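Local coordinates for putative non-ribosomal peptide synthetase (Actinomadura parvosata subsp. kistnae, PDB 6M7L), which probably takes part in non-ribosomal peptide synthesis as a member of the condensation-domain family, whose fold pairs two chloramphenicol-acetyltransferase-like lobes, at residues I212-D217 / H346-L351; I295-P300 / L319-D324; I102-E107 / L134-D139; G112-R117 / V143-A148; L378-V383 / L414-T419. All coordinates share one frame; numbering follows the deposited sequence.

Interaction 1: I212-D217 / H346-L351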
# COMPACT_ATOMS: atom_id res chain seq x y z
N ILE A 212 -33.26 13.15 5.66
CA ILE A 212 -33.95 13.66 4.48
C ILE A 212 -34.45 15.08 4.73
O ILE A 212 -34.33 15.96 3.88
CB ILE A 212 -35.10 12.72 4.08
CG1 ILE A 212 -34.55 11.36 3.63
CG2 ILE A 212 -35.95 13.34 2.98
CD1 ILE A 212 -35.61 10.39 3.19
N GLU A 213 -35.01 15.32 5.92
CA GLU A 213 -35.45 16.66 6.28
C GLU A 213 -34.28 17.62 6.38
O GLU A 213 -34.41 18.80 6.04
CB GLU A 213 -36.23 16.63 7.59
CG GLU A 213 -37.61 16.00 7.48
CD GLU A 213 -38.50 16.73 6.50
OE1 GLU A 213 -38.89 16.11 5.48
OE2 GLU A 213 -38.80 17.92 6.73
N PHE A 214 -33.13 17.14 6.85
CA PHE A 214 -31.96 18.00 7.00
C PHE A 214 -31.53 18.58 5.66
O PHE A 214 -31.27 19.78 5.54
CB PHE A 214 -30.81 17.24 7.66
CG PHE A 214 -29.49 17.94 7.58
CD1 PHE A 214 -29.16 18.94 8.48
CD2 PHE A 214 -28.57 17.61 6.59
CE1 PHE A 214 -27.94 19.59 8.41
CE2 PHE A 214 -27.35 18.26 6.51
CZ PHE A 214 -27.04 19.25 7.42
N TRP A 215 -31.44 17.73 4.63
CA TRP A 215 -30.94 18.17 3.34
C TRP A 215 -31.97 19.00 2.57
O TRP A 215 -31.58 19.88 1.79
CB TRP A 215 -30.51 16.97 2.50
CG TRP A 215 -29.24 16.36 2.98
CD1 TRP A 215 -29.09 15.14 3.58
CD2 TRP A 215 -27.93 16.94 2.91
NE1 TRP A 215 -27.77 14.93 3.89
CE2 TRP A 215 -27.04 16.02 3.49
CE3 TRP A 215 -27.43 18.14 2.42
CZ2 TRP A 215 -25.67 16.26 3.58
CZ3 TRP A 215 -26.07 18.39 2.52
CH2 TRP A 215 -25.21 17.45 3.09
N ARG A 216 -33.26 18.75 2.77
CA ARG A 216 -34.28 19.60 2.16
C ARG A 216 -34.12 21.04 2.62
O ARG A 216 -33.99 21.96 1.80
CB ARG A 216 -35.68 19.08 2.50
CG ARG A 216 -36.04 17.76 1.86
CD ARG A 216 -37.50 17.41 2.12
NE ARG A 216 -37.89 16.15 1.50
CZ ARG A 216 -38.22 16.02 0.22
NH1 ARG A 216 -38.20 17.08 -0.59
NH2 ARG A 216 -38.57 14.84 -0.27
N ASP A 217 -34.13 21.26 3.94
CA ASP A 217 -33.94 22.61 4.48
C ASP A 217 -32.55 23.14 4.16
O ASP A 217 -32.38 24.35 3.96
CB ASP A 217 -34.18 22.60 5.99
CG ASP A 217 -34.24 24.00 6.57
OD1 ASP A 217 -34.33 24.98 5.80
OD2 ASP A 217 -34.20 24.13 7.82
N HIS A 346 -21.40 15.85 7.43
CA HIS A 346 -20.83 14.58 7.87
C HIS A 346 -21.64 13.95 8.99
O HIS A 346 -21.50 12.74 9.23
CB HIS A 346 -19.38 14.77 8.31
CG HIS A 346 -18.42 14.89 7.17
ND1 HIS A 346 -18.01 16.11 6.65
CD2 HIS A 346 -17.79 13.94 6.43
CE1 HIS A 346 -17.17 15.90 5.66
NE2 HIS A 346 -17.01 14.60 5.50
N ARG A 347 -22.48 14.72 9.67
CA ARG A 347 -23.44 14.17 10.62
C ARG A 347 -24.70 13.65 9.94
O ARG A 347 -25.61 13.18 10.64
CB ARG A 347 -23.83 15.23 11.66
CG ARG A 347 -22.95 15.25 12.90
CD ARG A 347 -23.55 16.11 14.00
NE ARG A 347 -23.28 17.53 13.80
CZ ARG A 347 -22.20 18.15 14.25
NH1 ARG A 347 -21.28 17.47 14.92
NH2 ARG A 347 -22.03 19.45 14.03
N HIS A 348 -24.77 13.70 8.61
CA HIS A 348 -25.99 13.36 7.87
C HIS A 348 -25.65 12.63 6.58
O HIS A 348 -26.26 12.88 5.54
CB HIS A 348 -26.81 14.61 7.56
CG HIS A 348 -27.38 15.29 8.77
ND1 HIS A 348 -26.68 16.22 9.50
CD2 HIS A 348 -28.59 15.18 9.37
CE1 HIS A 348 -27.43 16.66 10.50
NE2 HIS A 348 -28.59 16.03 10.44
N GLN A 349 -24.69 11.71 6.62
CA GLN A 349 -24.20 11.06 5.41
C GLN A 349 -24.68 9.61 5.28
O GLN A 349 -24.06 8.83 4.55
CB GLN A 349 -22.68 11.13 5.36
CG GLN A 349 -21.97 10.48 6.53
CD GLN A 349 -20.51 10.85 6.59
OE1 GLN A 349 -20.07 11.82 5.95
NE2 GLN A 349 -19.73 10.09 7.34
N ASP A 350 -25.76 9.24 5.96
CA ASP A 350 -26.31 7.90 5.79
C ASP A 350 -27.33 7.83 4.67
O ASP A 350 -27.50 6.78 4.05
CB ASP A 350 -26.94 7.42 7.10
CG ASP A 350 -26.00 7.58 8.28
OD1 ASP A 350 -26.10 8.60 8.99
OD2 ASP A 350 -25.16 6.68 8.50
N LEU A 351 -28.02 8.93 4.39
CA LEU A 351 -28.85 9.03 3.20
C LEU A 351 -27.96 9.09 1.97
O LEU A 351 -27.12 10.00 1.87
CB LEU A 351 -29.74 10.26 3.28
CG LEU A 351 -30.57 10.60 2.03
CD1 LEU A 351 -31.58 9.50 1.75
CD2 LEU A 351 -31.25 11.95 2.19

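Interaction 2: I295-P300 / L319-D324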
# COMPACT_ATOMS: atom_id res chain seq x y z
N ILE A 295 -20.68 23.27 -3.58
CA ILE A 295 -19.74 22.31 -4.11
C ILE A 295 -19.98 20.97 -3.43
O ILE A 295 -20.70 20.86 -2.44
CB ILE A 295 -18.27 22.76 -3.93
CG1 ILE A 295 -17.86 22.65 -2.46
CG2 ILE A 295 -18.08 24.18 -4.45
CD1 ILE A 295 -16.51 21.99 -2.26
N GLY A 296 -19.36 19.91 -3.96
CA GLY A 296 -19.46 18.60 -3.39
C GLY A 296 -18.08 18.00 -3.18
O GLY A 296 -17.06 18.59 -3.56
N THR A 297 -18.06 16.83 -2.55
CA THR A 297 -16.82 16.09 -2.38
C THR A 297 -17.15 14.61 -2.37
O THR A 297 -18.19 14.20 -1.85
CB THR A 297 -16.08 16.50 -1.10
OG1 THR A 297 -14.80 15.85 -1.05
CG2 THR A 297 -16.88 16.12 0.15
N ARG A 298 -16.28 13.81 -2.98
CA ARG A 298 -16.45 12.36 -3.00
C ARG A 298 -15.77 11.77 -1.78
O ARG A 298 -14.56 11.94 -1.59
CB ARG A 298 -15.89 11.75 -4.28
CG ARG A 298 -16.31 10.29 -4.47
CD ARG A 298 -15.49 9.60 -5.54
NE ARG A 298 -14.12 9.35 -5.11
CZ ARG A 298 -13.72 8.24 -4.50
NH1 ARG A 298 -14.59 7.26 -4.26
NH2 ARG A 298 -12.45 8.09 -4.14
N LEU A 299 -16.54 11.08 -0.95
CA LEU A 299 -15.91 10.34 0.12
C LEU A 299 -15.78 8.88 -0.27
O LEU A 299 -16.65 8.34 -0.96
CB LEU A 299 -16.71 10.45 1.42
CG LEU A 299 -16.93 11.87 1.95
CD1 LEU A 299 -17.91 11.87 3.10
CD2 LEU A 299 -15.60 12.49 2.37
N PRO A 300 -14.70 8.20 0.12
CA PRO A 300 -14.58 6.77 -0.21
C PRO A 300 -15.50 5.92 0.63
O PRO A 300 -16.39 6.44 1.31
CB PRO A 300 -13.10 6.48 0.07
CG PRO A 300 -12.74 7.46 1.14
CD PRO A 300 -13.53 8.70 0.86
N LEU A 319 -21.07 14.03 -1.08
CA LEU A 319 -21.55 14.91 -0.02
C LEU A 319 -21.66 16.32 -0.56
O LEU A 319 -20.65 16.92 -0.94
CB LEU A 319 -20.63 14.86 1.20
CG LEU A 319 -21.27 15.15 2.55
CD1 LEU A 319 -22.35 14.12 2.84
CD2 LEU A 319 -20.21 15.17 3.65
N ALA A 320 -22.87 16.86 -0.58
CA ALA A 320 -23.08 18.26 -0.93
C ALA A 320 -22.69 19.15 0.24
O ALA A 320 -22.93 18.80 1.40
CB ALA A 320 -24.53 18.51 -1.33
N LEU A 321 -22.07 20.29 -0.06
CA LEU A 321 -21.60 21.23 0.95
C LEU A 321 -22.11 22.63 0.63
O LEU A 321 -21.32 23.53 0.32
CB LEU A 321 -20.07 21.21 1.04
CG LEU A 321 -19.42 19.83 1.19
CD1 LEU A 321 -17.91 19.94 1.16
CD2 LEU A 321 -19.89 19.15 2.47
N PRO A 322 -23.42 22.85 0.71
CA PRO A 322 -23.97 24.16 0.36
C PRO A 322 -23.54 25.23 1.35
O PRO A 322 -23.69 25.06 2.57
CB PRO A 322 -25.49 23.94 0.39
CG PRO A 322 -25.66 22.81 1.34
CD PRO A 322 -24.48 21.91 1.14
N VAL A 323 -23.02 26.33 0.83
CA VAL A 323 -22.57 27.46 1.64
C VAL A 323 -23.35 28.69 1.21
O VAL A 323 -23.44 29.00 0.02
CB VAL A 323 -21.05 27.69 1.50
CG1 VAL A 323 -20.66 29.02 2.09
CG2 VAL A 323 -20.28 26.55 2.17
N ASP A 324 -23.92 29.39 2.19
CA ASP A 324 -24.65 30.62 1.94
C ASP A 324 -23.69 31.80 2.08
O ASP A 324 -23.13 32.02 3.16
CB ASP A 324 -25.83 30.76 2.90
CG ASP A 324 -26.73 31.93 2.56
OD1 ASP A 324 -26.45 32.64 1.57
OD2 ASP A 324 -27.73 32.14 3.28

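Interaction 3: I102-E107 / L134-D139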
# COMPACT_ATOMS: atom_id res chain seq x y z
N ILE A 102 -8.27 -10.16 -26.91
CA ILE A 102 -6.85 -10.22 -27.22
C ILE A 102 -6.65 -9.47 -28.53
O ILE A 102 -7.07 -9.94 -29.59
CB ILE A 102 -6.35 -11.66 -27.31
CG1 ILE A 102 -6.43 -12.33 -25.93
CG2 ILE A 102 -4.93 -11.70 -27.85
CD1 ILE A 102 -6.07 -13.79 -25.92
N CYS A 103 -6.03 -8.29 -28.45
CA CYS A 103 -5.96 -7.36 -29.57
C CYS A 103 -4.50 -6.98 -29.82
O CYS A 103 -4.00 -6.00 -29.24
CB CYS A 103 -6.81 -6.12 -29.30
SG CYS A 103 -6.65 -4.80 -30.52
N PRO A 104 -3.80 -7.73 -30.66
CA PRO A 104 -2.40 -7.39 -30.96
C PRO A 104 -2.27 -5.97 -31.48
O PRO A 104 -3.05 -5.52 -32.32
CB PRO A 104 -2.01 -8.42 -32.03
CG PRO A 104 -2.92 -9.57 -31.78
CD PRO A 104 -4.22 -8.97 -31.32
N ALA A 105 -1.26 -5.26 -30.97
CA ALA A 105 -1.12 -3.84 -31.26
C ALA A 105 0.35 -3.45 -31.21
O ALA A 105 1.21 -4.22 -30.79
CB ALA A 105 -1.93 -2.99 -30.28
N THR A 106 0.62 -2.23 -31.67
CA THR A 106 1.89 -1.56 -31.48
C THR A 106 1.69 -0.39 -30.52
O THR A 106 0.60 0.19 -30.46
CB THR A 106 2.47 -1.06 -32.80
OG1 THR A 106 1.50 -0.27 -33.49
CG2 THR A 106 2.89 -2.23 -33.68
N GLU A 107 2.75 -0.07 -29.77
CA GLU A 107 2.71 1.06 -28.83
C GLU A 107 2.07 2.28 -29.47
O GLU A 107 1.24 2.96 -28.86
CB GLU A 107 4.14 1.38 -28.37
CG GLU A 107 4.21 2.33 -27.20
CD GLU A 107 3.50 1.78 -25.99
OE1 GLU A 107 2.82 2.56 -25.29
OE2 GLU A 107 3.62 0.56 -25.74
N LEU A 134 -6.65 -7.40 -23.58
CA LEU A 134 -5.22 -7.66 -23.62
C LEU A 134 -4.66 -7.20 -24.96
O LEU A 134 -5.25 -7.46 -26.01
CB LEU A 134 -4.94 -9.15 -23.42
CG LEU A 134 -3.48 -9.58 -23.46
CD1 LEU A 134 -2.66 -8.79 -22.45
CD2 LEU A 134 -3.36 -11.08 -23.19
N PHE A 135 -3.53 -6.50 -24.91
CA PHE A 135 -2.89 -5.92 -26.10
C PHE A 135 -1.47 -6.46 -26.22
O PHE A 135 -0.53 -5.88 -25.65
CB PHE A 135 -2.91 -4.40 -26.03
CG PHE A 135 -4.28 -3.81 -25.96
CD1 PHE A 135 -5.03 -3.61 -27.11
CD2 PHE A 135 -4.84 -3.46 -24.74
CE1 PHE A 135 -6.30 -3.07 -27.05
CE2 PHE A 135 -6.12 -2.92 -24.67
CZ PHE A 135 -6.85 -2.72 -25.83
N PRO A 136 -1.27 -7.56 -26.94
CA PRO A 136 0.08 -8.10 -27.12
C PRO A 136 0.94 -7.16 -27.97
O PRO A 136 0.57 -6.81 -29.09
CB PRO A 136 -0.16 -9.44 -27.83
CG PRO A 136 -1.60 -9.76 -27.56
CD PRO A 136 -2.30 -8.45 -27.49
N LEU A 137 2.08 -6.77 -27.42
CA LEU A 137 3.06 -5.96 -28.12
C LEU A 137 4.23 -6.79 -28.64
O LEU A 137 4.59 -6.71 -29.81
CB LEU A 137 3.58 -4.84 -27.21
CG LEU A 137 2.49 -3.92 -26.66
CD1 LEU A 137 3.05 -3.04 -25.55
CD2 LEU A 137 1.90 -3.07 -27.78
N THR A 138 4.83 -7.59 -27.76
CA THR A 138 5.80 -8.62 -28.12
C THR A 138 5.43 -9.89 -27.36
O THR A 138 4.43 -9.94 -26.64
CB THR A 138 7.24 -8.20 -27.79
OG1 THR A 138 7.43 -8.21 -26.37
CG2 THR A 138 7.53 -6.81 -28.32
N ASP A 139 6.25 -10.93 -27.52
CA ASP A 139 6.03 -12.15 -26.74
C ASP A 139 6.39 -11.97 -25.27
O ASP A 139 6.01 -12.81 -24.45
CB ASP A 139 6.84 -13.30 -27.34
CG ASP A 139 8.30 -12.94 -27.57
OD1 ASP A 139 8.76 -11.93 -27.02
OD2 ASP A 139 8.97 -13.68 -28.32

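Interaction 4: G112-R117 / V143-A148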
# COMPACT_ATOMS: atom_id res chain seq x y z
N GLY A 112 -5.10 5.16 -28.50
CA GLY A 112 -6.45 5.12 -29.05
C GLY A 112 -7.22 3.89 -28.62
O GLY A 112 -8.41 3.97 -28.33
N LEU A 113 -6.55 2.74 -28.58
CA LEU A 113 -7.22 1.50 -28.19
C LEU A 113 -7.68 1.57 -26.74
O LEU A 113 -8.82 1.19 -26.43
CB LEU A 113 -6.29 0.31 -28.41
CG LEU A 113 -6.11 -0.07 -29.87
CD1 LEU A 113 -4.93 -1.02 -30.04
CD2 LEU A 113 -7.38 -0.71 -30.39
N LEU A 114 -6.82 2.05 -25.85
CA LEU A 114 -7.19 2.13 -24.44
C LEU A 114 -8.38 3.05 -24.23
O LEU A 114 -9.30 2.72 -23.47
CB LEU A 114 -5.99 2.60 -23.61
CG LEU A 114 -4.83 1.62 -23.46
CD1 LEU A 114 -3.64 2.31 -22.82
CD2 LEU A 114 -5.25 0.41 -22.63
N ALA A 115 -8.39 4.20 -24.90
CA ALA A 115 -9.51 5.13 -24.76
C ALA A 115 -10.79 4.53 -25.30
O ALA A 115 -11.85 4.62 -24.67
CB ALA A 115 -9.19 6.45 -25.46
N ASP A 116 -10.72 3.91 -26.48
CA ASP A 116 -11.91 3.31 -27.08
C ASP A 116 -12.46 2.18 -26.22
O ASP A 116 -13.66 2.14 -25.92
CB ASP A 116 -11.60 2.80 -28.49
CG ASP A 116 -12.69 1.90 -29.03
OD1 ASP A 116 -13.75 2.43 -29.42
OD2 ASP A 116 -12.49 0.67 -29.06
N ARG A 117 -11.59 1.25 -25.81
CA ARG A 117 -12.05 0.12 -25.01
C ARG A 117 -12.56 0.55 -23.65
O ARG A 117 -13.47 -0.08 -23.10
CB ARG A 117 -10.93 -0.91 -24.86
CG ARG A 117 -10.42 -1.49 -26.17
CD ARG A 117 -11.51 -2.19 -26.96
NE ARG A 117 -10.96 -3.02 -28.03
CZ ARG A 117 -10.72 -2.59 -29.26
NH1 ARG A 117 -10.21 -3.42 -30.16
NH2 ARG A 117 -10.98 -1.34 -29.60
N VAL A 143 0.11 -5.08 -22.77
CA VAL A 143 -0.61 -4.11 -21.95
C VAL A 143 -2.02 -4.63 -21.72
O VAL A 143 -2.73 -4.93 -22.68
CB VAL A 143 -0.62 -2.71 -22.58
CG1 VAL A 143 -1.67 -1.84 -21.91
CG2 VAL A 143 0.75 -2.07 -22.44
N LEU A 144 -2.40 -4.74 -20.45
CA LEU A 144 -3.71 -5.23 -20.05
C LEU A 144 -4.57 -4.07 -19.59
O LEU A 144 -4.13 -3.26 -18.77
CB LEU A 144 -3.59 -6.27 -18.94
CG LEU A 144 -4.92 -6.74 -18.34
CD1 LEU A 144 -5.73 -7.48 -19.39
CD2 LEU A 144 -4.70 -7.60 -17.10
N LEU A 145 -5.79 -3.99 -20.11
CA LEU A 145 -6.77 -3.00 -19.69
C LEU A 145 -7.93 -3.71 -19.01
O LEU A 145 -8.46 -4.68 -19.55
CB LEU A 145 -7.27 -2.18 -20.87
CG LEU A 145 -8.46 -1.24 -20.59
CD1 LEU A 145 -8.06 -0.12 -19.65
CD2 LEU A 145 -9.02 -0.69 -21.89
N VAL A 146 -8.30 -3.23 -17.83
CA VAL A 146 -9.46 -3.73 -17.10
C VAL A 146 -10.43 -2.58 -16.95
O VAL A 146 -10.08 -1.53 -16.40
CB VAL A 146 -9.07 -4.31 -15.73
CG1 VAL A 146 -10.32 -4.78 -14.98
CG2 VAL A 146 -8.08 -5.46 -15.90
N VAL A 147 -11.65 -2.76 -17.46
CA VAL A 147 -12.71 -1.78 -17.35
C VAL A 147 -13.81 -2.37 -16.49
O VAL A 147 -14.16 -3.55 -16.64
CB VAL A 147 -13.25 -1.37 -18.73
CG1 VAL A 147 -14.24 -0.21 -18.60
CG2 VAL A 147 -12.11 -1.00 -19.66
N ALA A 148 -14.34 -1.57 -15.57
CA ALA A 148 -15.43 -1.99 -14.71
C ALA A 148 -16.44 -0.86 -14.60
O ALA A 148 -16.05 0.29 -14.34
CB ALA A 148 -14.93 -2.40 -13.32

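Interaction 5: L378-V383 / L414-T419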
# COMPACT_ATOMS: atom_id res chain seq x y z
N LEU A 378 -9.26 17.22 -1.32
CA LEU A 378 -8.03 17.68 -0.70
C LEU A 378 -7.45 16.50 0.08
O LEU A 378 -8.02 16.10 1.11
CB LEU A 378 -8.27 18.89 0.20
CG LEU A 378 -7.02 19.60 0.72
CD1 LEU A 378 -7.21 21.11 0.68
CD2 LEU A 378 -6.68 19.15 2.13
N ASP A 379 -6.35 15.96 -0.40
CA ASP A 379 -5.75 14.75 0.16
C ASP A 379 -4.40 15.06 0.79
O ASP A 379 -3.62 15.85 0.25
CB ASP A 379 -5.59 13.68 -0.91
CG ASP A 379 -6.89 13.32 -1.59
OD1 ASP A 379 -7.93 13.29 -0.89
OD2 ASP A 379 -6.88 13.09 -2.81
N GLU A 380 -4.13 14.44 1.93
CA GLU A 380 -2.79 14.42 2.47
C GLU A 380 -1.95 13.43 1.67
O GLU A 380 -2.46 12.46 1.11
CB GLU A 380 -2.80 14.02 3.95
CG GLU A 380 -4.06 14.41 4.71
CD GLU A 380 -4.16 15.90 4.99
OE1 GLU A 380 -5.00 16.57 4.35
OE2 GLU A 380 -3.39 16.40 5.84
N ASP A 381 -0.65 13.70 1.59
CA ASP A 381 0.24 12.82 0.84
C ASP A 381 0.28 11.44 1.49
O ASP A 381 0.30 11.31 2.72
CB ASP A 381 1.64 13.41 0.75
CG ASP A 381 2.33 13.10 -0.56
OD1 ASP A 381 1.79 12.27 -1.33
OD2 ASP A 381 3.39 13.70 -0.84
N ASP A 382 0.26 10.40 0.66
CA ASP A 382 0.19 9.03 1.15
C ASP A 382 0.82 8.11 0.11
O ASP A 382 1.25 8.54 -0.96
CB ASP A 382 -1.26 8.63 1.45
CG ASP A 382 -1.43 8.10 2.86
OD1 ASP A 382 -0.54 7.37 3.34
OD2 ASP A 382 -2.47 8.41 3.48
N VAL A 383 0.87 6.82 0.45
CA VAL A 383 1.44 5.83 -0.46
C VAL A 383 0.55 5.67 -1.68
O VAL A 383 -0.69 5.67 -1.58
CB VAL A 383 1.66 4.49 0.27
CG1 VAL A 383 0.33 3.92 0.77
CG2 VAL A 383 2.37 3.49 -0.63
N LEU A 414 -6.56 18.23 -5.03
CA LEU A 414 -5.33 18.85 -4.55
C LEU A 414 -4.65 17.97 -3.51
O LEU A 414 -5.31 17.30 -2.71
CB LEU A 414 -5.62 20.23 -3.95
CG LEU A 414 -6.09 21.27 -4.96
CD1 LEU A 414 -6.58 22.53 -4.26
CD2 LEU A 414 -4.97 21.60 -5.93
N LEU A 415 -3.32 17.97 -3.53
CA LEU A 415 -2.50 17.30 -2.54
C LEU A 415 -2.02 18.31 -1.51
O LEU A 415 -1.42 19.33 -1.87
CB LEU A 415 -1.31 16.59 -3.19
CG LEU A 415 -1.57 15.21 -3.79
CD1 LEU A 415 -0.37 14.77 -4.62
CD2 LEU A 415 -1.86 14.20 -2.70
N ASP A 416 -2.27 18.02 -0.23
CA ASP A 416 -1.90 18.91 0.86
C ASP A 416 -0.53 18.46 1.39
O ASP A 416 -0.42 17.72 2.37
CB ASP A 416 -2.97 18.89 1.95
CG ASP A 416 -2.72 19.91 3.04
OD1 ASP A 416 -1.83 20.76 2.87
OD2 ASP A 416 -3.44 19.86 4.07
N HIS A 417 0.52 18.93 0.72
CA HIS A 417 1.87 18.57 1.10
C HIS A 417 2.26 19.22 2.43
O HIS A 417 1.96 20.39 2.68
CB HIS A 417 2.87 18.99 0.02
CG HIS A 417 2.81 18.15 -1.22
ND1 HIS A 417 2.64 16.78 -1.17
CD2 HIS A 417 2.91 18.47 -2.52
CE1 HIS A 417 2.63 16.30 -2.41
NE2 HIS A 417 2.79 17.31 -3.24
N ARG A 418 2.94 18.45 3.28
CA ARG A 418 3.35 18.91 4.59
C ARG A 418 4.79 18.52 4.86
O ARG A 418 5.29 17.51 4.35
CB ARG A 418 2.45 18.34 5.70
CG ARG A 418 0.99 18.73 5.60
CD ARG A 418 0.79 20.23 5.74
NE ARG A 418 -0.62 20.59 5.73
CZ ARG A 418 -1.37 20.72 6.82
NH1 ARG A 418 -2.65 21.05 6.72
NH2 ARG A 418 -0.83 20.53 8.02
N THR A 419 5.47 19.34 5.67
CA THR A 419 6.74 18.94 6.25
C THR A 419 6.47 17.96 7.39
O THR A 419 5.34 17.82 7.87
CB THR A 419 7.50 20.17 6.76
OG1 THR A 419 7.34 21.25 5.83
CG2 THR A 419 8.99 19.86 6.89

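Interaction 1: I212-D217 / H346-L351
Phe214 lays its ring flat on the imidazole of His348 in a face-to-face stack, which joins helix 207-218 to the loop between helices 331-346 and 353-360 in the C-terminal lobe of the condensation fold. The ring planes diverge by only 4° and their centroids lie 3.5 Å apart, so the overlap is nearly complete. Phe214 CG stands anti to the backbone N (chi1 167°), which sets the ring over the imidazole. Beside the stack, Trp215 grips the backbone of the same histidine: its NE1 donates to His348 O at 3.0 Å with an N-H...O angle of 162°, and the acceptor lies close to the indole plane. His348 is thus held twice, ring by Phe214 and carbonyl by Trp215. The two aromatic helix residues also brace each other, the CE2 end of Phe214 resting over a face of the indole. One turn back, Ile212 CG1 meets Leu351 CD2 at 3.6 Å, the two side chains crossing at about a right angle, and the same methyl comes within 4.1 Å of Trp215 CD1. Leu356 of helix 353-360 touches both Trp215 and Leu351 and adds to this apolar patch. Further out, Asp350 OD1 accepts from Gln211 NE2, tying the loop to the preceding residue of the helix, and the stacked imidazole is fixed in rotation by a hydrogen bond from His348 ND1 to Asp344 O.

Interaction 2: I295-P300 / L319-D324
Thr297, with chi1 of -174°, turns OG1 away from its backbone N to bond with Leu376 O and sets CG2 against the strand partner: this methyl lies 4.1 Å from Leu319 CB and equally far from Leu321 CD1. Leu319, its CG swung away from the backbone N (chi1 -152°), sends CD2 to within 4.1 Å of Leu299 CD1. Behind these side chains runs an antiparallel strand pair of the C-terminal lobe. Thr297 and Leu319 form a hydrogen-bonded pair, with Thr297 N reaching Leu319 O at 3.1 Å and Leu319 N reaching Thr297 O at 3.0 Å. Gly296 and Ala320 make the neighbouring non-hydrogen-bonded pair, where Gly296 CA also offers a C-H to Leu319 O. Next along, Leu321 N donates to Ile295 O at 2.8 Å. On its other edge Gly296 is hydrogen-bonded by its backbone to Val374 and Leu376, which sets the pair alongside strand 374-380. Leu321 and Ile295 both touch His277 of helix 272-288, while Ala320, on the other face, touches Trp215 of helix 207-218.

Interaction 3: I102-E107 / L134-D139
Phe135 comes up against Cys103 through CB and the CD1 and CE1 atoms of its ring. Its CB lies 3.7 Å from Cys103 O, and CD1 comes closer to the same oxygen, at 3.4 Å. Farther out, CE1 touches Cys103 CB at 3.8 Å and has the sulfur, SG, at a similar distance. Chi1 of Cys103 (173°) sets SG opposite its backbone N and beside CE1; the sulfur lies 5.0 Å from the ring centroid, oblique to the ring. CE1 also packs on Leu113, and CZ, the tip, on Arg117 CG, both residues of helix 110-119. That helix connects strand 100-102 to its parallel neighbour 130-136, a beta-alpha-beta unit at the edge of the N-terminal lobe's sheet, and the present contact spans the ends of its two strands. Cys103 N donates to Leu134 O at 2.7 Å, nearly straight, and Ala105 N to Pro136 O at 3.0 Å, so parallel-style bonding carries on past the short strand into the loop. Pro136 has no N-H to give; its ring is used for packing instead, with CG 3.9 Å from Ile102 CG2 where the two side chains meet at about a right angle. Leu137 covers the far end of the loop, CD2 against Ala105 O and CD1 beside the carboxylate of Glu107. The charge of that glutamate is answered by Arg51 on strand 45-53, through OE2.

Interaction 4: G112-R117 / V143-A148
In the alpha/beta packing of the N-terminal lobe, where helix 110-119 lies against strand 141-149, Leu114 and Leu145 form the centre of the interface. The local axes run 9.6 Å apart and nearly parallel, at 18°. Leu114 brings CD2 down onto the strand, 3.7 Å from Leu145 CB, and the same methyl reaches Val143 CG1 at 4.3 Å. Leu145, its CG directed away from the backbone N (chi1 171°), answers with CD2, which comes 3.5 Å from Arg117 CB. Of its side chain, Arg117 offers CB: beyond it the chain bends at chi2 and carries the guanidinium away from the strand to salt bridges with Asp116 OD2, through NH2, and Glu101 OE1, through NH1. Val147 CG2 approaches Arg117 O, a carbonyl that accepts from Arg131 NH2. Beneath the helix, strand 141-149 is hydrogen-bonded on one edge to strand 130-136 and on the other to strand 45-53, while Met401 packs against Leu114.

Interaction 5: L378-V383 / L414-T419
Asp379 uses both backbone polar atoms on strand 410-418: its N donates to Leu414 O at 2.9 Å, and its O receives Asp416 N at 2.6 Å, both bonds nearly straight. The carboxylate of Asp416 is buried and well supplied. Arg418, two residues on, brings NE to Asp416 OD1 at 3.1 Å, the donor standing 44° above the carboxylate plane, and NH1 more weakly to OD2 at 3.0 Å in a salt bridge. His258 NE2 adds a weak bond to OD1, and the remaining guanidinium nitrogen, Arg418 NH2, is taken by Gly422 O. On the other side of Asp416, Leu378 CD2 packs on CB at 3.7 Å. Glu380 runs alongside, its OE1 3.7 Å from Asp416 OD2 with the carboxylate planes almost perpendicular; the nearby arginine probably offsets this meeting of like charges. Beyond the paired residues, Asp381 OD2 sits at the edge of the His417 imidazole, 3.2 Å from ND1, while OD1 takes a weak bond from Asp382 N. Asp382 OD1 forms a salt bridge to a basic side chain of another protein's chain. The backbone pattern, with Asp379 bonding to the residues on either side of its partner Leu415, is that of parallel strands, and it unites 374-380 with 410-418 in the mixed sheet of the C-terminal lobe.

Interactions 3 and 4 share the N-terminal lobe, with centres 12 Å apart: both involve helix 110-119 or its approach and neighbouring strands of one sheet, and Phe135 packs on Leu113 and Arg117 between them. Interaction 4 is wholly buried and almost purely apolar, whereas interaction 3, at the sheet's margin, mixes backbone bonds with exposed residues. In the other lobe, interactions 1 and 2 are both buried and touch through Trp215, His346 and Gln349, one resting on an aromatic stack and an indole hydrogen bond, the other on antiparallel pairing. Interaction 5, about 19 Å from interaction 2 between centres, extends the strand layer into partly exposed, charge-rich ground beside a second protein.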